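Local coordinates for protein 3-chlorocatechol 1,2-dioxygenase (Rhodococcus opacus, PDB 2BOY) that probably uses a ferric iron to cleave the ring of 3-chlorocatechol and related catechols between the two hydroxyl-bearing carbons, at residues Arg68-Ser73 with Glu202-Gln207; Tyr90-Arg95 with Phe157-Ile162; Thr102-Gly107 with Gly240-Thr245; Val120-Trp125 with Trp194-Glu199. One frame throughout, in Å; residues are numbered along the deposited sequence. Where two conformers were deposited one is given.

Interaction 1. Residues Arg68-Ser73 with Glu202-Gln207; sequences RGSQSS and ESLTTQ
Ser73 and Thr206 bring the two backbones to their nearest, CA to CA 4.2 Å, where the loop Arg68-Ser73 runs at 29° to the direction of Glu202-Gln207; at the other end Arg68 CA and Glu202 CA are 7.4 Å apart. The backbone bond of the close end runs from Ser73 N to Thr205 O (2.9 Å). Beside it Thr206 turns OG1 anti to its own backbone N (chi1 -167°), and OG1 donates to Gln71 O at 2.9 Å, the donor tilted from the carbonyl plane. Leu204 sets CD1 against Ser72 CB and CD2 against Ser70 OG, a hydroxyl hydrogen-bonded to Thr250 N. The Glu202 carboxylate stacks on the Arg68 guanidinium, planes 25° apart, with OE2 over the centre of one face and 3.6 Å from NE; Arg68 NH1 bonds Lys253 O. Water 1 accepts from Arg68 N and donates to Glu202 OE1. With an alanine at Glu202 the guanidinium face is likely to lose its counter-charge and the water its acceptor. The Arg68 end is thus held by charge without a directed N-H and by one water, whereas two directed hydrogen bonds fix the Ser73 end, next to Gln207 of the benzhydroxamic acid pocket.

Interaction 2. Residues Tyr90-Arg95 with Phe157-Ile162; sequences YTMPMR and FTLRTI
A single beta bridge, Thr91 with Arg160, lays the loop Tyr90-Arg95 along the edge of strand 156-162 in the mixed beta sheet of the intradiol dioxygenase core, the two running 17° apart in direction. Two backbone bonds make it: Arg160 N to Tyr90 O and Met92 N to Arg160 O, both 2.9 Å, the second almost straight on to its carbonyl (175° at the oxygen). Water 2 accepts from Tyr90 N and donates to Thr158 O, joining the backbones just before the bridge. The Tyr90 ring meets the strand with its edge: Thr158 O and Phe157 CB lie near the ring plane, CE1 being 4.0 Å from Phe157 CB, while the hydroxyl bonds Arg150 O. On the outer side Thr91 CG2 sits over one face of the Arg160 guanidinium, toward its rim, 3.7 Å from NH1. Met92 points the other way. With CG anti to the carbonyl carbon (chi1 -67°) it meets Thr161 CB tightly at 3.5 Å, and the bend at chi2 carries SD beside the two methyls of Leu159. Met94, extended as far as SD, brings that sulfur to 3.4 Å from Ile162 CD1; the bend at chi3 turns CE toward Arg160 O. Strand 102-110 pairs with the opposite edge of strand 156-162, while Met92 and Leu159 both pack on Met124 of strand 121-125 and Tyr90 on Ile149 of strand 146-150.

Interaction 3. Residues Thr102-Gly107 with Gly240-Thr245; sequences TLIFRG and GPHFET
Strands 102-107 and 241-245 run parallel, their axes 4.6 Å apart at closest and crossing at -22°, with Leu103, Ile104 and Phe105 bridged to Phe243, Glu244 and Thr245. This is a parallel pairing in the mixed sheet of the intradiol dioxygenase beta core. Its bonds alternate as parallel strands require: Phe243 N to Thr102 O, Ile104 N to Phe243 O, Thr245 N to Ile104 O and Arg106 N to Thr245 O. The face of Leu103, Phe105 and Thr245 is buried; Phe243 shares it, but its ring leads away. Thr245 CG2 takes the position between backbone N and carbonyl carbon, where it meets Phe105 CD2 at 3.6 Å and Leu103 CD1 at 4.0 Å; its OG1, anti to the backbone N (chi1 -167°), bonds Ser231 O. The Phe105 ring goes on to meet that of Trp194. The opposite face carries Ile104, Arg106, His242 and Glu244. Ile104 CG1 lies 3.8 Å from His242 CD2, and Thr102 CB packs on His242 CB. Arg106 and Glu244 both reach out on extended chains and pair, with guanidinium and carboxylate planes nearly perpendicular, 87° apart. Replacing Glu244 by a glutamine would probably leave the Arg106 guanidinium without its counter-charge and weaken the tie between the two side chains. The carboxylate carbon CD lies in the guanidinium plane, 3.3 Å from NE, whereas the weak hydrogen bond of the salt bridge runs from Arg106 NH2 to Glu244 OE2 at 3.3 Å.

Interaction 4. Residues Val120-Trp125 with Trp194-Glu199; sequences VLLDMW and WIIAKE
Met124 CG sits over the centre of one face of the Trp194 six-membered ring, 3.4 Å from the centroid and only 2° off the normal, a CH-pi contact. The chain reaches there with CG roughly anti to the backbone N (chi1 -161°), then bends so that SD stands farther above the same face, 4.9 Å from the centroid, in a more distant Met-aromatic contact. Leu122 CD2 approaches the same ring obliquely at CE3. The second indole, Trp125, receives Ile195 CG1 at its edge, in plane, and its CH2 lies 3.6 Å from Ile195 CD1.

These groups are carried by two antiparallel strands. Leu121 with Ala197 and Asp123 with Ile195 are hydrogen-bonded pairs, each bonded in both directions; the Asp123 N to Ile195 O bond is 2.8 Å long and nearly straight (174° at the hydrogen). Leu122 with Ile196 and Met124 with Trp194 are the non-hydrogen-bonded pairs, and their side chains share the buried face. Leu122 and Ile196 lie alongside each other there, CD2 to CG1 3.6 Å. Next to them Val120 CG1 presses on Ile196 CG2 at 3.3 Å, tighter than usual, while Val120 CG2 rests on Lys198 CD; the lysine NZ bonds Ala118 O. Trp125 also stacks on His193, an iron ligand, putting this end of the pairing beside the metal site. Strand 146-150 flanks strand 121-125 and strand 204-210 flanks strand 187-197, while from strand 156-162 Leu159 packs on Trp194 and Phe157 on Leu122.

From the N terminus, Arg68-Ser73 follows the helical region and meets Glu202-Gln207 only much later in the chain, so interaction 1 closes a long loop that holds interactions 2 and 4 within it. Interaction 2 joins the loop Tyr90-Arg95 to strand 156-162. Interaction 3 begins inside interaction 1 and closes beyond it, at strand 241-250; it crosses both interactions 1 and 2 and contains interaction 4, which in turn crosses interaction 2. Strands 187-197 and 204-210 pair directly between interactions 4 and 1, as strands 102-110 and 156-162 do between interactions 3 and 2. Phe105, Phe157 and Trp194 bring interactions 2, 3 and 4 together in the core.

Interaction 1. Residues Arg68-Ser73 with Glu202-Gln207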
# COMPACT_ATOMS: atom_id res chain seq x y z
N ARG A 68 -9.10 -27.85 -11.27
CA ARG A 68 -9.51 -29.14 -11.87
C ARG A 68 -8.85 -30.30 -11.15
O ARG A 68 -9.07 -31.48 -11.51
CB ARG A 68 -9.11 -29.17 -13.32
CG ARG A 68 -9.77 -28.07 -14.14
CD ARG A 68 -9.51 -28.18 -15.60
NE ARG A 68 -10.04 -27.02 -16.31
CZ ARG A 68 -9.94 -26.83 -17.62
NH1 ARG A 68 -9.34 -27.72 -18.39
NH2 ARG A 68 -10.44 -25.73 -18.17
N GLY A 69 -8.05 -30.00 -10.14
CA GLY A 69 -7.39 -31.05 -9.41
C GLY A 69 -7.55 -30.92 -7.91
O GLY A 69 -8.54 -30.38 -7.43
N SER A 70 -6.56 -31.40 -7.17
CA SER A 70 -6.67 -31.41 -5.71
C SER A 70 -6.43 -30.02 -5.09
O SER A 70 -6.13 -29.05 -5.82
CB SER A 70 -5.76 -32.49 -5.11
OG SER A 70 -4.38 -32.25 -5.39
N GLN A 71 -6.58 -29.91 -3.76
CA GLN A 71 -6.62 -28.62 -3.11
C GLN A 71 -5.34 -27.81 -3.29
O GLN A 71 -4.25 -28.36 -3.23
CB GLN A 71 -6.94 -28.78 -1.62
CG GLN A 71 -7.17 -27.42 -0.88
CD GLN A 71 -8.31 -26.56 -1.47
OE1 GLN A 71 -8.14 -25.87 -2.47
NE2 GLN A 71 -9.48 -26.58 -0.79
N SER A 72 -5.48 -26.51 -3.50
CA SER A 72 -4.35 -25.63 -3.83
C SER A 72 -4.14 -24.68 -2.66
O SER A 72 -5.01 -24.59 -1.80
CB SER A 72 -4.66 -24.80 -5.08
OG SER A 72 -5.92 -24.17 -4.90
N SER A 73 -3.02 -23.93 -2.68
CA SER A 73 -2.81 -22.88 -1.68
C SER A 73 -1.93 -21.75 -2.20
O SER A 73 -1.48 -21.80 -3.35
CB SER A 73 -2.26 -23.46 -0.38
OG SER A 73 -2.37 -22.47 0.66
N GLU A 202 -3.13 -28.82 -15.90
CA GLU A 202 -3.05 -27.57 -15.19
C GLU A 202 -2.15 -27.77 -13.97
O GLU A 202 -2.28 -28.80 -13.27
CB GLU A 202 -4.44 -27.15 -14.74
CG GLU A 202 -5.32 -26.80 -15.93
CD GLU A 202 -6.53 -25.98 -15.55
OE1 GLU A 202 -7.04 -26.11 -14.40
OE2 GLU A 202 -6.98 -25.22 -16.44
N SER A 203 -1.25 -26.82 -13.74
CA SER A 203 -0.25 -26.94 -12.67
C SER A 203 -0.94 -26.77 -11.35
O SER A 203 -1.98 -26.14 -11.31
CB SER A 203 0.76 -25.83 -12.85
OG SER A 203 1.53 -26.16 -13.99
N LEU A 204 -0.35 -27.30 -10.27
CA LEU A 204 -0.96 -27.14 -8.98
C LEU A 204 0.10 -26.50 -8.08
O LEU A 204 1.20 -27.01 -7.99
CB LEU A 204 -1.37 -28.51 -8.41
CG LEU A 204 -1.73 -28.59 -6.92
CD1 LEU A 204 -2.88 -27.65 -6.58
CD2 LEU A 204 -2.04 -30.05 -6.51
N THR A 205 -0.23 -25.39 -7.46
CA THR A 205 0.55 -24.84 -6.34
C THR A 205 -0.14 -25.08 -5.04
O THR A 205 -1.30 -24.69 -4.86
CB THR A 205 0.75 -23.34 -6.57
OG1 THR A 205 1.57 -23.17 -7.73
CG2 THR A 205 1.61 -22.70 -5.37
N THR A 206 0.57 -25.64 -4.06
CA THR A 206 -0.10 -25.94 -2.82
C THR A 206 0.91 -26.03 -1.66
O THR A 206 2.11 -25.84 -1.85
CB THR A 206 -0.96 -27.25 -3.00
OG1 THR A 206 -1.87 -27.42 -1.90
CG2 THR A 206 -0.12 -28.55 -3.05
N GLN A 207 0.39 -26.29 -0.47
CA GLN A 207 1.21 -26.40 0.75
C GLN A 207 0.64 -27.52 1.55
O GLN A 207 -0.58 -27.71 1.56
CB GLN A 207 1.04 -25.15 1.60
CG GLN A 207 1.67 -23.91 0.97
CD GLN A 207 1.82 -22.78 1.94
OE1 GLN A 207 2.08 -22.98 3.14
NE2 GLN A 207 1.70 -21.57 1.43
O HOH W 1 -6.69 -27.07 -12.12

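Interaction 2. Residues Tyr90-Arg95 with Phe157-Ile162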
# COMPACT_ATOMS: atom_id res chain seq x y z
N TYR A 90 15.39 -40.06 -3.30
CA TYR A 90 15.20 -38.62 -3.17
C TYR A 90 15.35 -38.14 -1.75
O TYR A 90 14.61 -38.58 -0.85
CB TYR A 90 13.79 -38.28 -3.64
CG TYR A 90 13.54 -38.50 -5.11
CD1 TYR A 90 12.27 -38.86 -5.56
CD2 TYR A 90 14.55 -38.24 -6.06
CE1 TYR A 90 11.99 -38.98 -6.91
CE2 TYR A 90 14.28 -38.37 -7.44
CZ TYR A 90 12.99 -38.74 -7.84
OH TYR A 90 12.67 -38.87 -9.18
N THR A 91 16.28 -37.22 -1.59
CA THR A 91 16.61 -36.61 -0.30
C THR A 91 16.79 -35.11 -0.47
O THR A 91 17.60 -34.65 -1.32
CB THR A 91 17.93 -37.24 0.22
OG1 THR A 91 17.76 -38.66 0.33
CG2 THR A 91 18.22 -36.74 1.63
N MET A 92 16.04 -34.31 0.30
CA MET A 92 16.16 -32.87 0.21
C MET A 92 17.57 -32.43 0.61
O MET A 92 18.19 -33.10 1.47
CB MET A 92 15.13 -32.18 1.13
CG MET A 92 13.63 -32.38 0.71
SD MET A 92 13.28 -31.67 -0.92
CE MET A 92 13.16 -29.94 -0.52
N PRO A 93 18.10 -31.37 -0.02
CA PRO A 93 19.46 -30.89 0.31
C PRO A 93 19.56 -30.45 1.76
O PRO A 93 18.80 -29.57 2.20
CB PRO A 93 19.71 -29.75 -0.70
CG PRO A 93 18.83 -30.14 -1.93
CD PRO A 93 17.53 -30.66 -1.20
N MET A 94 20.43 -31.16 2.51
CA MET A 94 20.56 -30.94 3.93
C MET A 94 22.05 -30.95 4.31
O MET A 94 22.86 -31.58 3.63
CB MET A 94 19.84 -32.07 4.69
CG MET A 94 18.35 -31.98 4.58
SD MET A 94 17.48 -33.22 5.49
CE MET A 94 17.67 -34.59 4.42
N ARG A 95 22.39 -30.28 5.39
CA ARG A 95 23.78 -30.24 5.83
C ARG A 95 24.14 -31.57 6.48
O ARG A 95 23.25 -32.28 6.93
CB ARG A 95 23.99 -29.10 6.82
CG ARG A 95 23.93 -27.73 6.08
CD ARG A 95 23.62 -26.55 6.98
NE ARG A 95 22.24 -26.51 7.49
CZ ARG A 95 21.73 -25.45 8.11
NH1 ARG A 95 22.49 -24.37 8.30
NH2 ARG A 95 20.49 -25.45 8.56
N PHE A 157 6.44 -41.29 -5.51
CA PHE A 157 7.83 -40.98 -5.13
C PHE A 157 7.88 -41.09 -3.61
O PHE A 157 6.84 -41.02 -2.91
CB PHE A 157 8.26 -39.55 -5.58
CG PHE A 157 7.44 -38.44 -4.95
CD1 PHE A 157 7.77 -37.92 -3.70
CD2 PHE A 157 6.33 -37.92 -5.60
CE1 PHE A 157 7.01 -36.90 -3.12
CE2 PHE A 157 5.55 -36.90 -5.03
CZ PHE A 157 5.90 -36.37 -3.80
N THR A 158 9.10 -41.23 -3.10
CA THR A 158 9.35 -41.23 -1.67
C THR A 158 10.40 -40.17 -1.49
O THR A 158 11.39 -40.15 -2.24
CB THR A 158 9.93 -42.61 -1.25
OG1 THR A 158 8.90 -43.61 -1.36
CG2 THR A 158 10.30 -42.62 0.23
N LEU A 159 10.19 -39.30 -0.51
CA LEU A 159 11.11 -38.17 -0.31
C LEU A 159 11.54 -38.13 1.15
O LEU A 159 10.68 -38.17 2.05
CB LEU A 159 10.42 -36.85 -0.72
CG LEU A 159 11.19 -35.52 -0.49
CD1 LEU A 159 12.45 -35.49 -1.32
CD2 LEU A 159 10.31 -34.31 -0.81
N ARG A 160 12.86 -38.06 1.38
CA ARG A 160 13.36 -37.90 2.74
C ARG A 160 13.72 -36.43 3.04
O ARG A 160 14.44 -35.77 2.29
CB ARG A 160 14.60 -38.78 2.98
CG ARG A 160 15.24 -38.56 4.34
CD ARG A 160 16.35 -39.57 4.72
NE ARG A 160 17.48 -38.86 5.34
CZ ARG A 160 18.74 -38.89 4.88
NH1 ARG A 160 19.05 -39.62 3.82
NH2 ARG A 160 19.71 -38.20 5.50
N THR A 161 13.23 -35.93 4.16
CA THR A 161 13.55 -34.59 4.56
C THR A 161 13.49 -34.53 6.09
O THR A 161 13.65 -35.56 6.75
CB THR A 161 12.61 -33.61 3.82
OG1 THR A 161 12.97 -32.29 4.14
CG2 THR A 161 11.13 -33.77 4.22
N ILE A 162 13.36 -33.33 6.62
CA ILE A 162 13.22 -33.12 8.05
C ILE A 162 11.92 -32.36 8.23
O ILE A 162 11.49 -31.69 7.30
CB ILE A 162 14.51 -32.38 8.55
CG1 ILE A 162 15.51 -33.45 9.01
CG2 ILE A 162 14.23 -31.37 9.63
CD1 ILE A 162 16.98 -33.05 8.85
O HOH W 2 13.15 -41.91 -3.61
O HOH W 3 13.80 -41.21 -0.11

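Interaction 3. Residues Thr102-Gly107 with Gly240-Thr245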
# COMPACT_ATOMS: atom_id res chain seq x y z
N THR A 102 13.47 -36.61 11.31
CA THR A 102 13.43 -37.14 9.94
C THR A 102 12.00 -37.37 9.52
O THR A 102 11.19 -37.88 10.30
CB THR A 102 14.21 -38.47 9.85
OG1 THR A 102 15.61 -38.19 10.01
CG2 THR A 102 14.14 -39.03 8.43
N LEU A 103 11.68 -36.96 8.29
CA LEU A 103 10.36 -37.14 7.75
C LEU A 103 10.48 -37.93 6.46
O LEU A 103 11.25 -37.52 5.56
CB LEU A 103 9.70 -35.77 7.43
CG LEU A 103 8.32 -35.89 6.76
CD1 LEU A 103 7.29 -36.60 7.67
CD2 LEU A 103 7.79 -34.50 6.28
N ILE A 104 9.70 -39.00 6.33
CA ILE A 104 9.62 -39.74 5.07
C ILE A 104 8.27 -39.44 4.48
O ILE A 104 7.21 -39.74 5.08
CB ILE A 104 9.83 -41.26 5.24
CG1 ILE A 104 11.15 -41.54 6.00
CG2 ILE A 104 9.76 -41.97 3.90
CD1 ILE A 104 12.43 -40.96 5.36
N PHE A 105 8.30 -38.84 3.28
CA PHE A 105 7.06 -38.37 2.64
C PHE A 105 6.78 -39.25 1.41
O PHE A 105 7.63 -39.37 0.53
CB PHE A 105 7.18 -36.88 2.27
CG PHE A 105 5.94 -36.31 1.61
CD1 PHE A 105 5.60 -36.67 0.31
CD2 PHE A 105 5.11 -35.42 2.30
CE1 PHE A 105 4.44 -36.17 -0.33
CE2 PHE A 105 3.95 -34.87 1.68
CZ PHE A 105 3.61 -35.29 0.35
N ARG A 106 5.65 -39.95 1.42
CA ARG A 106 5.28 -40.84 0.31
C ARG A 106 4.21 -40.12 -0.49
O ARG A 106 3.08 -39.91 -0.01
CB ARG A 106 4.74 -42.18 0.86
CG ARG A 106 5.78 -42.94 1.69
CD ARG A 106 5.26 -44.26 2.33
NE ARG A 106 6.24 -44.82 3.30
CZ ARG A 106 7.40 -45.33 2.91
NH1 ARG A 106 7.67 -45.34 1.62
NH2 ARG A 106 8.27 -45.84 3.80
N GLY A 107 4.58 -39.73 -1.72
CA GLY A 107 3.68 -38.98 -2.59
C GLY A 107 3.10 -39.84 -3.71
O GLY A 107 3.70 -40.84 -4.14
N GLY A 240 16.91 -44.46 15.83
CA GLY A 240 16.14 -43.24 16.05
C GLY A 240 14.70 -43.34 15.54
O GLY A 240 14.42 -44.08 14.56
N PRO A 241 13.78 -42.60 16.16
CA PRO A 241 12.40 -42.57 15.67
C PRO A 241 12.39 -41.65 14.45
O PRO A 241 13.24 -40.76 14.35
CB PRO A 241 11.61 -41.96 16.84
CG PRO A 241 12.59 -41.08 17.54
CD PRO A 241 13.97 -41.69 17.31
N HIS A 242 11.49 -41.89 13.51
CA HIS A 242 11.27 -40.91 12.48
C HIS A 242 9.77 -40.86 12.23
O HIS A 242 9.00 -41.59 12.89
CB HIS A 242 12.10 -41.18 11.21
CG HIS A 242 11.67 -42.39 10.43
ND1 HIS A 242 12.38 -43.57 10.44
CD2 HIS A 242 10.62 -42.59 9.60
CE1 HIS A 242 11.78 -44.45 9.67
NE2 HIS A 242 10.70 -43.89 9.16
N PHE A 243 9.36 -39.98 11.32
CA PHE A 243 7.96 -39.78 11.03
C PHE A 243 7.74 -40.10 9.59
O PHE A 243 8.64 -39.87 8.77
CB PHE A 243 7.56 -38.34 11.36
CG PHE A 243 7.66 -38.06 12.84
CD1 PHE A 243 6.61 -38.41 13.68
CD2 PHE A 243 8.84 -37.57 13.39
CE1 PHE A 243 6.72 -38.20 15.09
CE2 PHE A 243 8.96 -37.37 14.78
CZ PHE A 243 7.91 -37.68 15.62
N GLU A 244 6.56 -40.62 9.30
CA GLU A 244 6.17 -40.92 7.94
C GLU A 244 4.79 -40.34 7.65
O GLU A 244 3.92 -40.27 8.54
CB GLU A 244 6.20 -42.43 7.75
CG GLU A 244 5.61 -42.93 6.46
CD GLU A 244 5.58 -44.45 6.47
OE1 GLU A 244 4.47 -45.03 6.37
OE2 GLU A 244 6.67 -45.07 6.62
N THR A 245 4.60 -39.91 6.41
CA THR A 245 3.30 -39.37 6.00
C THR A 245 3.07 -39.66 4.50
O THR A 245 4.00 -40.02 3.82
CB THR A 245 3.24 -37.86 6.34
OG1 THR A 245 1.89 -37.40 6.21
CG2 THR A 245 4.03 -37.00 5.32
O HOH W 4 14.15 -38.28 13.53

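Interaction 4. Residues Val120-Trp125 with Trp194-Glu199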
# COMPACT_ATOMS: atom_id res chain seq x y z
N VAL A 120 5.50 -36.51 -13.62
CA VAL A 120 5.08 -35.22 -13.09
C VAL A 120 6.30 -34.63 -12.41
O VAL A 120 7.03 -35.36 -11.72
CB VAL A 120 3.90 -35.38 -12.07
CG1 VAL A 120 3.53 -34.05 -11.42
CG2 VAL A 120 2.68 -36.00 -12.78
N LEU A 121 6.54 -33.33 -12.63
CA LEU A 121 7.68 -32.67 -12.02
C LEU A 121 7.16 -31.92 -10.81
O LEU A 121 6.12 -31.23 -10.91
CB LEU A 121 8.37 -31.68 -12.99
CG LEU A 121 9.29 -32.12 -14.17
CD1 LEU A 121 9.22 -33.59 -14.59
CD2 LEU A 121 9.10 -31.22 -15.40
N LEU A 122 7.82 -32.10 -9.67
CA LEU A 122 7.42 -31.40 -8.44
C LEU A 122 8.60 -30.61 -7.92
O LEU A 122 9.70 -31.16 -7.80
CB LEU A 122 6.93 -32.38 -7.34
CG LEU A 122 5.68 -33.23 -7.60
CD1 LEU A 122 6.10 -34.55 -8.25
CD2 LEU A 122 4.92 -33.48 -6.34
N ASP A 123 8.37 -29.33 -7.64
CA ASP A 123 9.35 -28.46 -7.05
C ASP A 123 8.91 -28.33 -5.60
O ASP A 123 7.79 -27.90 -5.34
CB ASP A 123 9.25 -27.09 -7.72
CG ASP A 123 10.59 -26.52 -8.10
OD1 ASP A 123 10.72 -26.00 -9.21
OD2 ASP A 123 11.57 -26.51 -7.35
N MET A 124 9.78 -28.63 -4.64
CA MET A 124 9.38 -28.53 -3.22
C MET A 124 10.35 -27.65 -2.47
O MET A 124 11.53 -27.71 -2.76
CB MET A 124 9.31 -29.92 -2.60
CG MET A 124 8.48 -30.03 -1.30
SD MET A 124 9.34 -29.49 0.26
CE MET A 124 9.95 -31.05 0.92
N TRP A 125 9.84 -26.76 -1.63
CA TRP A 125 10.72 -25.96 -0.77
C TRP A 125 10.10 -25.87 0.60
O TRP A 125 8.87 -25.93 0.75
CB TRP A 125 11.05 -24.56 -1.36
CG TRP A 125 9.92 -23.57 -1.52
CD1 TRP A 125 9.74 -22.43 -0.80
CD2 TRP A 125 8.86 -23.59 -2.52
NE1 TRP A 125 8.64 -21.74 -1.26
CE2 TRP A 125 8.06 -22.43 -2.29
CE3 TRP A 125 8.50 -24.48 -3.55
CZ2 TRP A 125 6.90 -22.13 -3.05
CZ3 TRP A 125 7.35 -24.19 -4.32
CH2 TRP A 125 6.55 -23.03 -4.06
N TRP A 194 4.76 -26.76 -2.65
CA TRP A 194 4.91 -27.61 -3.83
C TRP A 194 4.39 -26.85 -5.05
O TRP A 194 3.36 -26.18 -4.96
CB TRP A 194 4.03 -28.85 -3.71
CG TRP A 194 4.29 -29.70 -2.51
CD1 TRP A 194 3.79 -29.51 -1.25
CD2 TRP A 194 5.11 -30.87 -2.45
NE1 TRP A 194 4.27 -30.49 -0.41
CE2 TRP A 194 5.06 -31.34 -1.12
CE3 TRP A 194 5.89 -31.57 -3.38
CZ2 TRP A 194 5.75 -32.49 -0.72
CZ3 TRP A 194 6.58 -32.71 -2.97
CH2 TRP A 194 6.50 -33.15 -1.66
N ILE A 195 5.15 -26.92 -6.14
CA ILE A 195 4.63 -26.55 -7.48
C ILE A 195 4.76 -27.81 -8.30
O ILE A 195 5.86 -28.37 -8.41
CB ILE A 195 5.39 -25.36 -8.09
CG1 ILE A 195 5.04 -24.07 -7.32
CG2 ILE A 195 5.02 -25.16 -9.62
CD1 ILE A 195 5.99 -22.88 -7.63
N ILE A 196 3.65 -28.26 -8.89
CA ILE A 196 3.55 -29.57 -9.49
C ILE A 196 3.05 -29.38 -10.92
O ILE A 196 2.04 -28.69 -11.12
CB ILE A 196 2.56 -30.42 -8.68
CG1 ILE A 196 3.04 -30.48 -7.20
CG2 ILE A 196 2.42 -31.86 -9.26
CD1 ILE A 196 1.94 -30.94 -6.24
N ALA A 197 3.74 -29.98 -11.87
CA ALA A 197 3.46 -29.69 -13.27
C ALA A 197 3.65 -30.92 -14.17
O ALA A 197 4.53 -31.75 -13.93
CB ALA A 197 4.39 -28.57 -13.73
N LYS A 198 2.86 -31.01 -15.24
CA LYS A 198 3.09 -32.01 -16.26
C LYS A 198 2.41 -31.48 -17.53
O LYS A 198 1.30 -30.97 -17.46
CB LYS A 198 2.47 -33.36 -15.88
CG LYS A 198 2.80 -34.53 -16.93
CD LYS A 198 2.11 -35.85 -16.52
CE LYS A 198 2.08 -36.93 -17.63
NZ LYS A 198 3.41 -37.25 -18.15
N GLU A 199 3.13 -31.54 -18.65
CA GLU A 199 2.55 -31.20 -19.96
C GLU A 199 1.17 -31.80 -20.20
O GLU A 199 0.95 -33.00 -20.04
CB GLU A 199 3.52 -31.60 -21.07
CG GLU A 199 3.05 -31.11 -22.44